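PDB 6BRM: putative metal-dependent isothiocyanate hydrolase SaxA from Pectobacterium carotovorum, which probably hydrolyses isothiocyanates with the help of two zinc ions held in a metallo-beta-lactamase-type fold. Local coordinates for residues L3-N8 with L249-G254; D23-E28 with H72-A77. All blocks are in the same frame, centred on the assembly; numbering follows the deposited sequence.

Interaction 1 ties strand 2-7 to the loop leading into strand 256-258, whereas interaction 2, formed by residues much closer together in sequence, includes part of the zinc site. Their centres are 16 Å apart, yet they touch, chiefly through R7 of interaction 1, whose guanidinium reaches into the 23-28 loop: NH2 of R7 lies 3.0 Å from O of A27 and NH1 of R7 3.1 Å from O of M25, both probable hydrogen bonds. Interaction 2 supplies a zinc ligand, H72. Interaction 1 supplies none, but N8 ND2 bonds to the backbone O of the ligand D71, and the side chain of Q5 is about 7 Å from that of the ligand H221.

Interaction 1: L3-N8 with L249-G254; sequences LTQIRN and LIPADG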
loop_
_atom_site.group_PDB
_atom_site.type_symbol
_atom_site.label_atom_id
_atom_site.label_comp_id
_atom_site.label_asym_id
_atom_site.label_seq_id
_atom_site.Cartn_x
_atom_site.Cartn_y
_atom_site.Cartn_z
ATOM N N LEU B 3 27.981 0.427 4.566
ATOM C CA LEU B 3 26.857 0.642 5.477
ATOM C C LEU B 3 27.354 0.405 6.903
ATOM O O LEU B 3 27.924 -0.651 7.189
ATOM C CB LEU B 3 25.709 -0.329 5.157
ATOM C CG LEU B 3 24.265 0.037 5.549
ATOM C CD1 LEU B 3 23.402 -1.216 5.599
ATOM C CD2 LEU B 3 24.144 0.784 6.871
ATOM N N THR B 4 27.136 1.383 7.784
ATOM C CA THR B 4 27.465 1.263 9.205
ATOM C C THR B 4 26.178 1.262 10.023
ATOM O O THR B 4 25.390 2.199 9.932
ATOM C CB THR B 4 28.349 2.437 9.687
ATOM O OG1 THR B 4 29.370 2.718 8.721
ATOM C CG2 THR B 4 28.999 2.123 11.030
ATOM N N GLN B 5 25.962 0.208 10.808
ATOM C CA GLN B 5 24.909 0.207 11.823
ATOM C C GLN B 5 25.388 1.107 12.959
ATOM O O GLN B 5 26.503 0.922 13.459
ATOM C CB GLN B 5 24.654 -1.219 12.334
ATOM C CG GLN B 5 23.581 -1.367 13.417
ATOM C CD GLN B 5 22.180 -1.001 12.952
ATOM O OE1 GLN B 5 21.886 -0.991 11.758
ATOM N NE2 GLN B 5 21.307 -0.706 13.903
ATOM N N ILE B 6 24.568 2.089 13.337
ATOM C CA ILE B 6 24.857 2.961 14.484
ATOM C C ILE B 6 24.075 2.430 15.692
ATOM O O ILE B 6 24.651 1.731 16.523
ATOM C CB ILE B 6 24.559 4.453 14.172
ATOM C CG1 ILE B 6 25.452 4.963 13.028
ATOM C CG2 ILE B 6 24.724 5.324 15.415
ATOM C CD1 ILE B 6 26.919 5.155 13.373
ATOM N N ARG B 7 22.777 2.739 15.774
ATOM C CA ARG B 7 21.884 2.184 16.805
ATOM C C ARG B 7 20.421 2.418 16.408
ATOM O O ARG B 7 20.069 3.508 15.954
ATOM C CB ARG B 7 22.182 2.771 18.197
ATOM C CG ARG B 7 21.994 4.280 18.331
ATOM C CD ARG B 7 20.759 4.666 19.143
ATOM N NE ARG B 7 21.079 4.885 20.559
ATOM C CZ ARG B 7 21.569 6.014 21.083
ATOM N NH1 ARG B 7 21.823 7.083 20.330
ATOM N NH2 ARG B 7 21.814 6.078 22.391
ATOM N N ASN B 8 19.589 1.390 16.582
ATOM C CA ASN B 8 18.204 1.366 16.082
ATOM C C ASN B 8 18.215 1.450 14.538
ATOM O O ASN B 8 18.957 0.688 13.912
ATOM C CB ASN B 8 17.339 2.442 16.775
ATOM C CG ASN B 8 15.846 2.128 16.726
ATOM O OD1 ASN B 8 15.416 1.009 17.023
ATOM N ND2 ASN B 8 15.049 3.122 16.352
ATOM N N LEU B 249 22.598 -10.976 7.911
ATOM C CA LEU B 249 23.568 -10.135 8.616
ATOM C C LEU B 249 22.879 -9.443 9.793
ATOM O O LEU B 249 21.832 -8.818 9.620
ATOM C CB LEU B 249 24.191 -9.091 7.677
ATOM C CG LEU B 249 25.444 -9.486 6.882
ATOM C CD1 LEU B 249 26.673 -9.494 7.781
ATOM C CD2 LEU B 249 25.278 -10.828 6.185
ATOM N N ILE B 250 23.465 -9.572 10.985
ATOM C CA ILE B 250 22.921 -8.966 12.203
ATOM C C ILE B 250 24.061 -8.200 12.885
ATOM O O ILE B 250 24.692 -8.709 13.814
ATOM C CB ILE B 250 22.301 -10.017 13.162
ATOM C CG1 ILE B 250 21.466 -11.053 12.396
ATOM C CG2 ILE B 250 21.423 -9.322 14.195
ATOM C CD1 ILE B 250 20.967 -12.195 13.254
ATOM N N PRO B 251 24.329 -6.964 12.423
ATOM C CA PRO B 251 25.524 -6.250 12.856
ATOM C C PRO B 251 25.412 -5.686 14.270
ATOM O O PRO B 251 24.312 -5.355 14.729
ATOM C CB PRO B 251 25.607 -5.102 11.853
ATOM C CG PRO B 251 24.177 -4.775 11.587
ATOM C CD PRO B 251 23.452 -6.096 11.613
ATOM N N ALA B 252 26.560 -5.566 14.933
ATOM C CA ALA B 252 26.648 -4.874 16.216
ATOM C C ALA B 252 26.526 -3.370 15.992
ATOM O O ALA B 252 26.605 -2.893 14.856
ATOM C CB ALA B 252 27.965 -5.202 16.906
ATOM N N ASP B 253 26.322 -2.630 17.077
ATOM C CA ASP B 253 26.334 -1.170 17.024
ATOM C C ASP B 253 27.760 -0.699 16.754
ATOM O O ASP B 253 28.668 -0.994 17.532
ATOM C CB ASP B 253 25.806 -0.574 18.334
ATOM C CG ASP B 253 24.298 -0.713 18.477
ATOM O OD1 ASP B 253 23.692 -1.562 17.787
ATOM O OD2 ASP B 253 23.715 0.036 19.283
ATOM N N GLY B 254 27.946 0.003 15.634
ATOM C CA GLY B 254 29.266 0.469 15.190
ATOM C C GLY B 254 29.941 -0.364 14.107
ATOM O O GLY B 254 30.948 0.075 13.543
#
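The carboxylate of D253 turns one face to strand 2-7: I6 O stands over its CG at 3.1 Å, and R7 CB lies on that same face, 3.3 Å from D253 OD2. I6 O and D253 OD2, both acceptors, lie near each other without bonding. The negative charge has its partner elsewhere, in a salt bridge from OD1 to R232. The R7 side chain leaves D253 behind; CG sits between the backbone N and the carbonyl carbon (chi1 62°), and the chain then bends away to carry its guanidinium toward V48 O. I6 and R7 both face T10 in a classic beta bulge.

Residues 249-254 link the two sheets of the alpha-beta/beta-alpha sandwich, leaving strand 248-249 of one and entering strand 256-258 of the other. G254 N donates to Q5 O at 2.8 Å, just before that second strand pairs with strand 2-7. At the backbone angles of G254 (phi 100°) a CB would be jammed against the carbonyl O of D253, which calls for glycine.

The other flat group, the amide of Q5, is held at both ends. NE2 donates to N8 O at 2.7 Å, slightly out of the amide plane, and OE1 pairs with S220 OG, so glutamine suits a buried place that needs both a donor and an acceptor. Its methylenes cross the P251 ring at about a right angle, Q5 CB being 3.7 Å from P251 CG.

Interaction 2: D23-E28 with H72-A77; sequences DPMLAE and HWDEAA. With ZN (zinc ion), chain M.
A single buried carboxylate, that of D74, gathers the backbone of the 23-28 loop and the start of its own helix. OD1 takes L26 N at 3.3 Å in a nearly straight bond (172°) and, from the opposite face of its plane, A77 N at 2.9 Å, the bond of an N-cap. OD2 accepts A27 N at 3.0 Å on its syn side and also W32 NE1. Aspartate suits the place because its short side chain, CG tucked back over its own main chain (chi1 62°), can serve the loop and the helix end together.

Small residues let the chains come close: A76 CB packs against A27 CB at 3.8 Å, and A77 CB against L26 CB at 4.0 Å. Nearer the metals, the P24 ring meets W73 obliquely, P24 CD lying 3.9 Å from W73 CE3.

D23 and H72 run side by side, carboxylate and imidazole planes 81° apart. H72 ND1 gives its hydrogen to the anti side of D23 OD2 at 2.8 Å, tilted from both planes, and T66 OG1 bonds to the same oxygen. This second-shell grip helps to set the rotation of the ring, which the zinc bond at NE2 holds as well, alongside D71, D164, H221 and two waters. The ligands H67, H69, D71 and H72 spell out HxHxDH, the zinc-binding signature of the metallo-beta-lactamase fold.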
loop_
_atom_site.group_PDB
_atom_site.type_symbol
_atom_site.label_atom_id
_atom_site.label_comp_id
_atom_site.label_asym_id
_atom_site.label_seq_id
_atom_site.Cartn_x
_atom_site.Cartn_y
_atom_site.Cartn_z
ATOM N N ASP B 23 17.992 8.644 9.374
ATOM C CA ASP B 23 17.251 8.558 10.641
ATOM C C ASP B 23 18.121 8.731 11.901
ATOM O O ASP B 23 18.328 7.773 12.652
ATOM C CB ASP B 23 16.461 7.242 10.698
ATOM C CG ASP B 23 15.411 7.140 9.601
ATOM O OD1 ASP B 23 15.432 7.962 8.660
ATOM O OD2 ASP B 23 14.560 6.229 9.682
ATOM N N PRO B 24 18.618 9.959 12.144
ATOM C CA PRO B 24 19.513 10.185 13.286
ATOM C C PRO B 24 18.809 10.224 14.655
ATOM O O PRO B 24 18.015 11.131 14.921
ATOM C CB PRO B 24 20.180 11.538 12.965
ATOM C CG PRO B 24 19.560 12.044 11.701
ATOM C CD PRO B 24 18.361 11.203 11.397
ATOM N N MET B 25 19.095 9.224 15.494
ATOM C CA MET B 25 18.735 9.234 16.916
ATOM C C MET B 25 20.031 9.447 17.703
ATOM O O MET B 25 20.869 8.544 17.775
ATOM C CB MET B 25 18.067 7.916 17.316
ATOM C CG MET B 25 17.321 7.977 18.640
ATOM S SD MET B 25 17.333 6.452 19.608
ATOM C CE MET B 25 16.611 5.263 18.482
ATOM N N LEU B 26 20.193 10.642 18.275
ATOM C CA LEU B 26 21.468 11.084 18.866
ATOM C C LEU B 26 21.441 11.356 20.389
ATOM O O LEU B 26 22.395 11.923 20.929
ATOM C CB LEU B 26 21.968 12.330 18.104
ATOM C CG LEU B 26 22.929 12.099 16.933
ATOM C CD1 LEU B 26 22.413 11.057 15.950
ATOM C CD2 LEU B 26 23.192 13.420 16.228
ATOM N N ALA B 27 20.377 10.944 21.083
ATOM C CA ALA B 27 20.306 11.098 22.548
ATOM C C ALA B 27 21.248 10.116 23.249
ATOM O O ALA B 27 21.488 9.015 22.747
ATOM C CB ALA B 27 18.880 10.904 23.049
ATOM N N GLU B 28 21.767 10.522 24.410
ATOM C CA GLU B 28 22.662 9.672 25.211
ATOM C C GLU B 28 21.909 8.488 25.836
ATOM O O GLU B 28 20.676 8.415 25.760
ATOM C CB GLU B 28 23.364 10.496 26.300
ATOM C CG GLU B 28 24.338 11.531 25.759
ATOM C CD GLU B 28 25.270 12.086 26.823
ATOM O OE1 GLU B 28 26.447 12.343 26.496
ATOM O OE2 GLU B 28 24.831 12.266 27.980
ATOM N N HIS B 72 13.574 7.761 15.351
ATOM C CA HIS B 72 14.267 8.070 14.091
ATOM C C HIS B 72 14.717 9.535 13.952
ATOM O O HIS B 72 15.402 9.873 12.991
ATOM C CB HIS B 72 13.342 7.729 12.919
ATOM C CG HIS B 72 12.866 6.314 12.923
ATOM N ND1 HIS B 72 13.426 5.340 12.127
ATOM C CD2 HIS B 72 11.894 5.702 13.640
ATOM C CE1 HIS B 72 12.817 4.189 12.347
ATOM N NE2 HIS B 72 11.882 4.382 13.262
ATOM N N TRP B 73 14.344 10.388 14.908
ATOM C CA TRP B 73 14.546 11.836 14.824
ATOM C C TRP B 73 14.130 12.443 16.170
ATOM O O TRP B 73 13.002 12.934 16.324
ATOM C CB TRP B 73 13.724 12.426 13.667
ATOM C CG TRP B 73 13.860 13.910 13.459
ATOM C CD1 TRP B 73 12.865 14.841 13.543
ATOM C CD2 TRP B 73 15.052 14.627 13.117
ATOM N NE1 TRP B 73 13.363 16.092 13.280
ATOM C CE2 TRP B 73 14.702 15.991 13.013
ATOM C CE3 TRP B 73 16.384 14.250 12.891
ATOM C CZ2 TRP B 73 15.637 16.983 12.690
ATOM C CZ3 TRP B 73 17.317 15.237 12.570
ATOM C CH2 TRP B 73 16.936 16.586 12.472
ATOM N N ASP B 74 15.040 12.374 17.143
ATOM C CA ASP B 74 14.776 12.843 18.517
ATOM C C ASP B 74 15.216 14.286 18.731
ATOM O O ASP B 74 15.870 14.877 17.868
ATOM C CB ASP B 74 15.418 11.912 19.567
ATOM C CG ASP B 74 16.944 11.828 19.465
ATOM O OD1 ASP B 74 17.569 12.536 18.648
ATOM O OD2 ASP B 74 17.525 11.026 20.218
ATOM N N GLU B 75 14.854 14.839 19.889
ATOM C CA GLU B 75 15.218 16.215 20.264
ATOM C C GLU B 75 16.738 16.424 20.280
ATOM O O GLU B 75 17.216 17.474 19.857
ATOM C CB GLU B 75 14.608 16.587 21.629
ATOM C CG GLU B 75 14.591 18.082 21.953
ATOM C CD GLU B 75 13.540 18.872 21.177
ATOM O OE1 GLU B 75 12.374 18.417 21.087
ATOM O OE2 GLU B 75 13.873 19.969 20.669
ATOM N N ALA B 76 17.488 15.425 20.752
ATOM C CA ALA B 76 18.962 15.475 20.751
ATOM C C ALA B 76 19.555 15.695 19.354
ATOM O O ALA B 76 20.482 16.490 19.188
ATOM C CB ALA B 76 19.534 14.202 21.362
ATOM N N ALA B 77 19.014 14.985 18.366
ATOM C CA ALA B 77 19.409 15.149 16.963
ATOM C C ALA B 77 18.940 16.486 16.383
ATOM O O ALA B 77 19.650 17.098 15.583
ATOM C CB ALA B 77 18.873 13.997 16.125
HETATM ZN ZN ZN M . 10.718 2.996 14.503
HETATM O O HOH W 1 9.230 4.477 15.183
HETATM O O HOH W 2 9.380 1.607 15.564
#